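Local coordinates for protein mitogen (Streptococcus dysgalactiae, PDB 2J4X) that acts as a bacterial superantigen, a probable toxin of the staphylococcal/streptococcal family that stimulates T cells and carries a zinc-binding site, at residues G169-D174 / V199-V204. Sequence-based numbering, arbitrary orientation.
With ZN (zinc ion), chain B.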
loop_
_atom_site.group_PDB
_atom_site.type_symbol
_atom_site.label_atom_id
_atom_site.label_comp_id
_atom_site.label_asym_id
_atom_site.label_seq_id
_atom_site.Cartn_x
_atom_site.Cartn_y
_atom_site.Cartn_z
ATOM N N GLY A 169 10.354 -6.566 3.472
ATOM C CA GLY A 169 9.595 -7.269 4.485
ATOM C C GLY A 169 9.257 -6.455 5.721
ATOM O O GLY A 169 9.921 -5.482 6.058
ATOM N N ILE A 170 8.182 -6.867 6.379
ATOM C CA ILE A 170 7.732 -6.259 7.618
ATOM C C ILE A 170 8.380 -7.183 8.638
ATOM O O ILE A 170 8.068 -8.381 8.679
ATOM C CB ILE A 170 6.196 -6.357 7.756
ATOM C CG1 ILE A 170 5.537 -5.510 6.669
ATOM C CG2 ILE A 170 5.757 -5.930 9.166
ATOM C CD1 ILE A 170 4.053 -5.735 6.513
ATOM N N HIS A 171 9.309 -6.653 9.426
ATOM C CA HIS A 171 9.972 -7.477 10.424
ATOM C C HIS A 171 9.311 -7.258 11.758
ATOM O O HIS A 171 9.476 -6.209 12.393
ATOM C CB HIS A 171 11.461 -7.169 10.515
ATOM C CG HIS A 171 12.281 -8.322 11.025
ATOM N ND1 HIS A 171 13.542 -8.614 10.543
ATOM C CD2 HIS A 171 12.009 -9.266 11.959
ATOM C CE1 HIS A 171 14.009 -9.688 11.156
ATOM N NE2 HIS A 171 13.099 -10.102 12.021
ATOM N N TYR A 172 8.536 -8.275 12.138
ATOM C CA TYR A 172 7.767 -8.318 13.373
ATOM C C TYR A 172 8.654 -8.421 14.606
ATOM O O TYR A 172 9.809 -8.853 14.515
ATOM C CB TYR A 172 6.764 -9.484 13.316
ATOM C CG TYR A 172 5.638 -9.238 12.326
ATOM C CD1 TYR A 172 5.621 -9.869 11.079
ATOM C CD2 TYR A 172 4.624 -8.312 12.610
ATOM C CE1 TYR A 172 4.626 -9.578 10.130
ATOM C CE2 TYR A 172 3.624 -8.013 11.669
ATOM C CZ TYR A 172 3.636 -8.647 10.431
ATOM O OH TYR A 172 2.684 -8.334 9.487
ATOM N N LYS A 173 8.113 -7.996 15.747
ATOM C CA LYS A 173 8.838 -8.032 16.996
ATOM C C LYS A 173 9.065 -9.476 17.444
ATOM O O LYS A 173 10.022 -9.771 18.165
ATOM C CB LYS A 173 8.063 -7.254 18.042
ATOM C CG LYS A 173 8.084 -5.763 17.811
ATOM C CD LYS A 173 7.169 -5.060 18.794
ATOM C CE LYS A 173 7.211 -3.564 18.616
ATOM N NZ LYS A 173 6.315 -2.853 19.572
ATOM N N ASP A 174 8.192 -10.378 17.008
ATOM C CA ASP A 174 8.324 -11.788 17.354
ATOM C C ASP A 174 9.261 -12.472 16.361
ATOM O O ASP A 174 9.210 -13.680 16.169
ATOM C CB ASP A 174 6.962 -12.484 17.329
ATOM C CG ASP A 174 6.455 -12.719 15.923
ATOM O OD1 ASP A 174 5.371 -13.321 15.782
ATOM O OD2 ASP A 174 7.136 -12.308 14.959
ATOM N N VAL A 199 4.924 -4.736 14.838
ATOM C CA VAL A 199 5.950 -4.469 13.835
ATOM C C VAL A 199 7.180 -3.813 14.444
ATOM O O VAL A 199 7.081 -2.815 15.162
ATOM C CB VAL A 199 5.405 -3.527 12.699
ATOM C CG1 VAL A 199 6.547 -3.047 11.819
ATOM C CG2 VAL A 199 4.374 -4.269 11.841
ATOM N N SER A 200 8.349 -4.371 14.159
ATOM C CA SER A 200 9.556 -3.767 14.665
ATOM C C SER A 200 10.072 -2.780 13.617
ATOM O O SER A 200 10.192 -1.585 13.896
ATOM C CB SER A 200 10.608 -4.821 14.955
ATOM O OG SER A 200 11.795 -4.188 15.411
ATOM N N HIS A 201 10.353 -3.263 12.409
ATOM C CA HIS A 201 10.856 -2.385 11.352
ATOM C C HIS A 201 10.581 -2.960 9.980
ATOM O O HIS A 201 10.006 -4.041 9.868
ATOM C CB HIS A 201 12.361 -2.192 11.489
ATOM C CG HIS A 201 13.130 -3.475 11.530
ATOM N ND1 HIS A 201 13.211 -4.261 12.661
ATOM C CD2 HIS A 201 13.846 -4.117 10.578
ATOM C CE1 HIS A 201 13.945 -5.329 12.406
ATOM N NE2 HIS A 201 14.344 -5.266 11.150
ATOM N N PHE A 202 10.987 -2.227 8.939
ATOM C CA PHE A 202 10.817 -2.680 7.556
ATOM C C PHE A 202 12.200 -2.920 6.962
ATOM O O PHE A 202 13.108 -2.121 7.191
ATOM C CB PHE A 202 10.090 -1.626 6.704
ATOM C CG PHE A 202 8.696 -1.319 7.169
ATOM C CD1 PHE A 202 8.201 -0.018 7.089
ATOM C CD2 PHE A 202 7.887 -2.321 7.710
ATOM C CE1 PHE A 202 6.917 0.288 7.548
ATOM C CE2 PHE A 202 6.606 -2.030 8.171
ATOM C CZ PHE A 202 6.119 -0.720 8.091
ATOM N N ASP A 203 12.356 -4.017 6.216
ATOM C CA ASP A 203 13.629 -4.355 5.570
ATOM C C ASP A 203 13.493 -4.382 4.060
ATOM O O ASP A 203 12.622 -5.062 3.521
ATOM C CB ASP A 203 14.135 -5.719 6.027
ATOM C CG ASP A 203 14.664 -5.706 7.447
ATOM O OD1 ASP A 203 15.504 -4.829 7.786
ATOM O OD2 ASP A 203 14.236 -6.590 8.221
ATOM N N VAL A 204 14.363 -3.649 3.378
ATOM C CA VAL A 204 14.329 -3.589 1.923
ATOM C C VAL A 204 15.558 -4.312 1.374
ATOM O O VAL A 204 16.671 -3.985 1.754
ATOM C CB VAL A 204 14.332 -2.136 1.454
ATOM C CG1 VAL A 204 14.209 -2.078 -0.045
ATOM C CG2 VAL A 204 13.204 -1.376 2.130
HETATM ZN ZN ZN B . 15.043 -7.016 10.209
#
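His171, His201 and Asp203 illustrate how adjacent antiparallel strands can build a metal site on one face of a sheet. Zinc is bound by His171 ND1 at 2.2 Å, His201 NE2 at 2.1 Å and Asp203 OD2 at 2.2 Å. Asp203 OD1 stays 3.3 Å from zinc, and the carboxylate is turned 76° from the His171 ring. The histidine side chains run alongside each other in the same direction, ring planes 35° apart, with His171 CB over a face of the His201 ring. A first torsion of -154° swings the His171 ring away from its own N and brings ND1 to the metal. Ser200 OG accepts an in-plane hydrogen bond from His201 ND1 (3.1 Å) and, with the zinc bond at NE2, helps to fix the ring's rotation.

The backbone ladder pairs Gly169 with Asp203 and His171 with His201 through two hydrogen bonds each. His171 O accepts from both His201 N and Ser200 N (2.8 Å), as expected at a classic beta bulge.

On the other face, Ile170 CG1 meets Phe202 CE2 at 3.9 Å, while Ile170 CG2 presses on Val199 CG2 (3.4 Å); helix 137-150 packs against Ile170 and Phe202. Three protein ligands are one short of zinc's usual four, so water or a partner protein could probably complete the site.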